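PDB 3PRN: porin from Rhodobacter blasticus, which forms trimeric outer-membrane channels through which small hydrophilic solutes of up to about 0.6 kDa diffuse passively. Local coordinates for residues Gly125-Tyr137 against Leu144-Asp156. The protein carries 1 engineered substitution. Sequence-based numbering, arbitrary orientation.
Sequences GALDNYNGIAVTY and LYLSYVDPDQTVD. With C8E ((hydroxyethyloxy)tri(ethyloxy)octane), chain E.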
loop_
_atom_site.group_PDB
_atom_site.type_symbol
_atom_site.label_atom_id
_atom_site.label_comp_id
_atom_site.label_asym_id
_atom_site.label_seq_id
_atom_site.Cartn_x
_atom_site.Cartn_y
_atom_site.Cartn_z
ATOM N N GLY A 125 -0.864 -12.210 -14.407
ATOM C CA GLY A 125 0.549 -12.156 -14.866
ATOM C C GLY A 125 0.620 -11.523 -16.244
ATOM O O GLY A 125 1.703 -11.211 -16.757
ATOM N N ALA A 126 -0.520 -11.259 -16.879
ATOM C CA ALA A 126 -0.514 -10.698 -18.214
ATOM C C ALA A 126 0.104 -9.306 -18.308
ATOM O O ALA A 126 0.646 -9.008 -19.389
ATOM C CB ALA A 126 -1.933 -10.555 -18.800
ATOM N N LEU A 127 0.012 -8.480 -17.278
ATOM C CA LEU A 127 0.583 -7.130 -17.406
ATOM C C LEU A 127 2.017 -7.026 -16.892
ATOM O O LEU A 127 2.479 -5.871 -16.790
ATOM C CB LEU A 127 -0.292 -6.170 -16.605
ATOM C CG LEU A 127 -1.742 -6.004 -17.057
ATOM C CD1 LEU A 127 -2.448 -5.027 -16.121
ATOM C CD2 LEU A 127 -1.823 -5.529 -18.513
ATOM N N ASP A 128 2.713 -8.096 -16.538
ATOM C CA ASP A 128 4.016 -7.963 -15.870
ATOM C C ASP A 128 5.101 -7.200 -16.624
ATOM O O ASP A 128 5.910 -6.496 -16.023
ATOM C CB ASP A 128 4.603 -9.358 -15.515
ATOM C CG ASP A 128 3.833 -10.100 -14.438
ATOM O OD1 ASP A 128 2.743 -9.685 -13.941
ATOM O OD2 ASP A 128 4.287 -11.192 -14.031
ATOM N N ASN A 129 5.134 -7.293 -17.959
ATOM C CA ASN A 129 6.127 -6.579 -18.748
ATOM C C ASN A 129 5.472 -5.578 -19.686
ATOM O O ASN A 129 6.059 -5.181 -20.698
ATOM C CB ASN A 129 6.963 -7.612 -19.537
ATOM C CG ASN A 129 7.887 -8.331 -18.554
ATOM O OD1 ASN A 129 8.833 -7.723 -18.047
ATOM N ND2 ASN A 129 7.648 -9.582 -18.217
ATOM N N TYR A 130 4.245 -5.189 -19.319
ATOM C CA TYR A 130 3.499 -4.223 -20.105
ATOM C C TYR A 130 4.136 -2.848 -19.904
ATOM O O TYR A 130 4.416 -2.369 -18.811
ATOM C CB TYR A 130 2.060 -4.290 -19.655
ATOM C CG TYR A 130 1.089 -3.234 -20.091
ATOM C CD1 TYR A 130 1.148 -1.928 -19.626
ATOM C CD2 TYR A 130 0.036 -3.589 -20.914
ATOM C CE1 TYR A 130 0.190 -0.992 -19.971
ATOM C CE2 TYR A 130 -0.925 -2.665 -21.284
ATOM C CZ TYR A 130 -0.866 -1.379 -20.791
ATOM O OH TYR A 130 -1.858 -0.510 -21.152
ATOM N N ASN A 131 4.409 -2.149 -20.999
ATOM C CA ASN A 131 5.029 -0.825 -20.958
ATOM C C ASN A 131 4.571 0.056 -22.106
ATOM O O ASN A 131 4.550 -0.363 -23.275
ATOM C CB ASN A 131 6.563 -0.971 -20.970
ATOM C CG ASN A 131 7.226 0.346 -20.620
ATOM O OD1 ASN A 131 7.265 0.682 -19.437
ATOM N ND2 ASN A 131 7.713 1.081 -21.614
ATOM N N GLY A 132 4.141 1.272 -21.781
ATOM C CA GLY A 132 3.684 2.191 -22.805
ATOM C C GLY A 132 4.487 3.482 -22.771
ATOM O O GLY A 132 5.215 3.779 -21.798
ATOM N N ILE A 133 4.359 4.244 -23.857
ATOM C CA ILE A 133 4.917 5.592 -23.946
ATOM C C ILE A 133 3.758 6.471 -24.437
ATOM O O ILE A 133 3.002 6.044 -25.335
ATOM C CB ILE A 133 6.085 5.701 -24.918
ATOM C CG1 ILE A 133 7.094 4.581 -24.693
ATOM C CG2 ILE A 133 6.734 7.073 -24.864
ATOM C CD1 ILE A 133 8.150 4.436 -25.784
ATOM N N ALA A 134 3.531 7.630 -23.875
ATOM C CA ALA A 134 2.447 8.455 -24.414
ATOM C C ALA A 134 3.003 9.896 -24.539
ATOM O O ALA A 134 3.941 10.253 -23.816
ATOM C CB ALA A 134 1.198 8.424 -23.555
ATOM N N VAL A 135 2.408 10.637 -25.453
ATOM C CA VAL A 135 2.825 12.035 -25.603
ATOM C C VAL A 135 1.559 12.843 -25.759
ATOM O O VAL A 135 0.691 12.440 -26.576
ATOM C CB VAL A 135 3.699 12.209 -26.851
ATOM C CG1 VAL A 135 4.008 13.716 -27.017
ATOM C CG2 VAL A 135 4.962 11.399 -26.748
ATOM N N THR A 136 1.389 13.920 -24.987
ATOM C CA THR A 136 0.279 14.813 -25.138
ATOM C C THR A 136 0.803 16.269 -25.313
ATOM O O THR A 136 1.823 16.683 -24.761
ATOM C CB THR A 136 -0.743 14.830 -23.996
ATOM O OG1 THR A 136 -0.082 15.352 -22.826
ATOM C CG2 THR A 136 -1.154 13.403 -23.636
ATOM N N TYR A 137 0.037 16.984 -26.133
ATOM C CA TYR A 137 0.351 18.354 -26.461
ATOM C C TYR A 137 -0.955 19.158 -26.412
ATOM O O TYR A 137 -1.880 18.919 -27.196
ATOM C CB TYR A 137 1.060 18.417 -27.823
ATOM C CG TYR A 137 1.469 19.856 -28.143
ATOM C CD1 TYR A 137 1.898 20.696 -27.108
ATOM C CD2 TYR A 137 1.405 20.340 -29.453
ATOM C CE1 TYR A 137 2.263 22.017 -27.383
ATOM C CE2 TYR A 137 1.770 21.663 -29.729
ATOM C CZ TYR A 137 2.200 22.501 -28.693
ATOM O OH TYR A 137 2.555 23.786 -28.960
ATOM N N LEU A 144 -3.822 17.159 -28.486
ATOM C CA LEU A 144 -3.368 16.058 -29.280
ATOM C C LEU A 144 -2.939 14.926 -28.305
ATOM O O LEU A 144 -2.200 15.260 -27.359
ATOM C CB LEU A 144 -2.060 16.396 -30.001
ATOM C CG LEU A 144 -2.122 16.816 -31.451
ATOM C CD1 LEU A 144 -2.724 15.657 -32.252
ATOM C CD2 LEU A 144 -2.912 18.115 -31.543
ATOM N N TYR A 145 -3.165 13.694 -28.670
ATOM C CA TYR A 145 -2.729 12.564 -27.866
ATOM C C TYR A 145 -2.151 11.468 -28.737
ATOM O O TYR A 145 -2.775 11.082 -29.729
ATOM C CB TYR A 145 -3.846 11.934 -27.057
ATOM C CG TYR A 145 -4.799 12.839 -26.351
ATOM C CD1 TYR A 145 -5.766 13.510 -27.089
ATOM C CD2 TYR A 145 -4.734 13.074 -24.979
ATOM C CE1 TYR A 145 -6.648 14.364 -26.460
ATOM C CE2 TYR A 145 -5.619 13.944 -24.328
ATOM C CZ TYR A 145 -6.569 14.564 -25.089
ATOM O OH TYR A 145 -7.524 15.409 -24.531
ATOM N N LEU A 146 -1.025 10.893 -28.352
ATOM C CA LEU A 146 -0.430 9.791 -29.043
ATOM C C LEU A 146 -0.050 8.705 -28.030
ATOM O O LEU A 146 0.469 9.098 -26.978
ATOM C CB LEU A 146 0.896 10.206 -29.724
ATOM C CG LEU A 146 0.647 10.810 -31.121
ATOM C CD1 LEU A 146 1.273 12.179 -31.176
ATOM C CD2 LEU A 146 1.241 9.870 -32.158
ATOM N N SER A 147 -0.312 7.446 -28.322
ATOM C CA SER A 147 0.134 6.466 -27.302
ATOM C C SER A 147 0.618 5.230 -28.030
ATOM O O SER A 147 0.115 4.912 -29.129
ATOM C CB SER A 147 -0.959 6.163 -26.297
ATOM O OG SER A 147 -2.161 5.746 -26.953
ATOM N N TYR A 148 1.608 4.589 -27.444
ATOM C CA TYR A 148 2.162 3.341 -27.991
ATOM C C TYR A 148 2.304 2.355 -26.838
ATOM O O TYR A 148 2.938 2.706 -25.802
ATOM C CB TYR A 148 3.522 3.674 -28.634
ATOM C CG TYR A 148 4.356 2.442 -28.893
ATOM C CD1 TYR A 148 4.141 1.640 -30.011
ATOM C CD2 TYR A 148 5.338 2.094 -27.979
ATOM C CE1 TYR A 148 4.928 0.496 -30.212
ATOM C CE2 TYR A 148 6.135 0.970 -28.162
ATOM C CZ TYR A 148 5.894 0.175 -29.280
ATOM O OH TYR A 148 6.693 -0.952 -29.435
ATOM N N VAL A 149 1.660 1.205 -26.917
ATOM C CA VAL A 149 1.729 0.269 -25.794
ATOM C C VAL A 149 2.284 -1.060 -26.269
ATOM O O VAL A 149 1.801 -1.655 -27.243
ATOM C CB VAL A 149 0.327 0.048 -25.184
ATOM C CG1 VAL A 149 0.407 -0.975 -24.047
ATOM C CG2 VAL A 149 -0.313 1.322 -24.676
ATOM N N ASP A 150 3.334 -1.524 -25.622
ATOM C CA ASP A 150 3.878 -2.868 -25.941
ATOM C C ASP A 150 3.478 -3.728 -24.759
ATOM O O ASP A 150 3.940 -3.487 -23.628
ATOM C CB ASP A 150 5.376 -2.693 -26.066
ATOM C CG ASP A 150 6.099 -3.993 -26.413
ATOM O OD1 ASP A 150 5.519 -5.057 -26.247
ATOM O OD2 ASP A 150 7.292 -3.897 -26.778
ATOM N N PRO A 151 2.649 -4.730 -24.929
ATOM C CA PRO A 151 2.202 -5.564 -23.817
ATOM C C PRO A 151 3.235 -6.457 -23.231
ATOM O O PRO A 151 3.078 -7.024 -22.112
ATOM C CB PRO A 151 1.031 -6.320 -24.397
ATOM C CG PRO A 151 1.155 -6.254 -25.886
ATOM C CD PRO A 151 2.028 -5.081 -26.227
ATOM N N ASP A 152 4.369 -6.673 -23.908
ATOM C CA ASP A 152 5.427 -7.465 -23.306
ATOM C C ASP A 152 6.737 -6.956 -23.903
ATOM O O ASP A 152 7.255 -7.514 -24.905
ATOM C CB ASP A 152 5.297 -8.980 -23.527
ATOM C CG ASP A 152 6.335 -9.747 -22.714
ATOM O OD1 ASP A 152 7.441 -9.269 -22.358
ATOM O OD2 ASP A 152 6.060 -10.929 -22.426
ATOM N N GLN A 153 7.283 -5.926 -23.270
ATOM C CA GLN A 153 8.479 -5.274 -23.758
ATOM C C GLN A 153 9.750 -6.089 -23.698
ATOM O O GLN A 153 10.760 -5.664 -24.298
ATOM C CB GLN A 153 8.687 -3.919 -23.017
ATOM C CG GLN A 153 9.300 -4.133 -21.609
ATOM C CD GLN A 153 9.966 -2.840 -21.113
ATOM O OE1 GLN A 153 10.401 -2.007 -21.919
ATOM N NE2 GLN A 153 10.065 -2.688 -19.797
ATOM N N THR A 154 9.838 -7.181 -22.994
ATOM C CA THR A 154 11.094 -7.901 -22.906
ATOM C C THR A 154 11.232 -8.852 -24.112
ATOM O O THR A 154 12.357 -9.217 -24.456
ATOM C CB THR A 154 11.177 -8.765 -21.627
ATOM O OG1 THR A 154 10.075 -9.667 -21.717
ATOM C CG2 THR A 154 11.015 -7.938 -20.357
ATOM N N VAL A 155 10.150 -9.227 -24.727
ATOM C CA VAL A 155 10.211 -10.217 -25.839
ATOM C C VAL A 155 10.445 -9.509 -27.142
ATOM O O VAL A 155 10.006 -8.343 -27.329
ATOM C CB VAL A 155 8.856 -10.961 -25.852
ATOM C CG1 VAL A 155 8.595 -11.581 -27.200
ATOM C CG2 VAL A 155 8.823 -11.971 -24.712
ATOM N N ASP A 156 11.151 -10.117 -28.085
ATOM C CA ASP A 156 11.398 -9.483 -29.362
ATOM C C ASP A 156 10.169 -8.784 -29.945
ATOM O O ASP A 156 9.069 -9.332 -30.073
ATOM C CB ASP A 156 11.792 -10.584 -30.394
ATOM C CG ASP A 156 12.578 -9.868 -31.480
ATOM O OD1 ASP A 156 11.950 -9.323 -32.464
ATOM O OD2 ASP A 156 13.854 -9.755 -31.367
HETATM C C1 C8E E . 8.405 4.940 -30.838
HETATM C C2 C8E E . 8.377 3.454 -30.826
HETATM C C3 C8E E . 8.782 2.971 -29.499
HETATM C C4 C8E E . 10.218 2.646 -29.645
HETATM C C5 C8E E . 10.698 2.904 -28.246
HETATM C C6 C8E E . 11.954 3.612 -28.260
HETATM C C7 C8E E . 11.648 4.830 -27.572
HETATM C C8 C8E E . 12.777 5.364 -26.789
HETATM O O9 C8E E . 12.460 6.173 -25.649
HETATM C C10 C8E E . 11.679 7.345 -25.848
HETATM C C11 C8E E . 11.161 7.908 -24.577
HETATM O O12 C8E E . 11.220 7.182 -23.352
HETATM C C13 C8E E . 12.377 6.713 -22.655
HETATM C C14 C8E E . 13.784 7.094 -22.199
HETATM O O15 C8E E . 14.263 8.206 -21.383
HETATM C C16 C8E E . 15.409 8.768 -22.082
HETATM C C17 C8E E . 16.706 8.693 -21.317
HETATM O O18 C8E E . 17.494 9.682 -20.617
HETATM C C19 C8E E . 17.185 11.090 -20.768
HETATM C C20 C8E E . 17.944 12.104 -21.695
HETATM O O21 C8E E . 19.326 11.860 -22.028
HETATM O O HOH W 1 3.462 -8.567 -19.945
HETATM O O HOH W 2 9.091 -4.793 -18.117
#
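N131-Y137 and L144-D150 run antiparallel, their axes 4.7 Å apart at closest. Paired backbone bonds join N131 with D150, I133 with Y148, V135 with L146 and Y137 with L144; beyond the strands Q153 N adds a nearly straight bond to N129 O (2.9 Å, 172° at the hydrogen). I133, V135, L146 and Y148 share one face, where the alkyl chain of a C8E detergent lies across the Y148 ring (C3 to Y148 CE2, 3.6 Å) and meets I133 CD1, consistent with a membrane-facing surface. On the other face V149 CG1, swung opposite the backbone N (chi1 178°), comes over one face of the Y130 ring, 3.9 Å from its centroid, a CH-pi contact. This is a hairpin of the 16-stranded porin barrel, flanked by strands 78-83 and 163-171. At its open end the N131 and Q153 amides stack, planes 6° apart, and Q153 NE2 also bonds I27 O of the second subunit. A water bridges Q153 NE2 to N129 OD1; another links A126 O, N129 N and P151 O. D152 lies alongside N129, OD1 3.3 Å from N129 CB, and this same oxygen takes T154 OG1 on its syn lone pair (2.7 Å) and, on the anti side, T154 N, the latter bond closing an Asx turn. With an alanine in place of D152, T154 N and OG1 would probably both lose this acceptor, and a gap would open beside N129. T154 CG2 in turn touches N129 OD1.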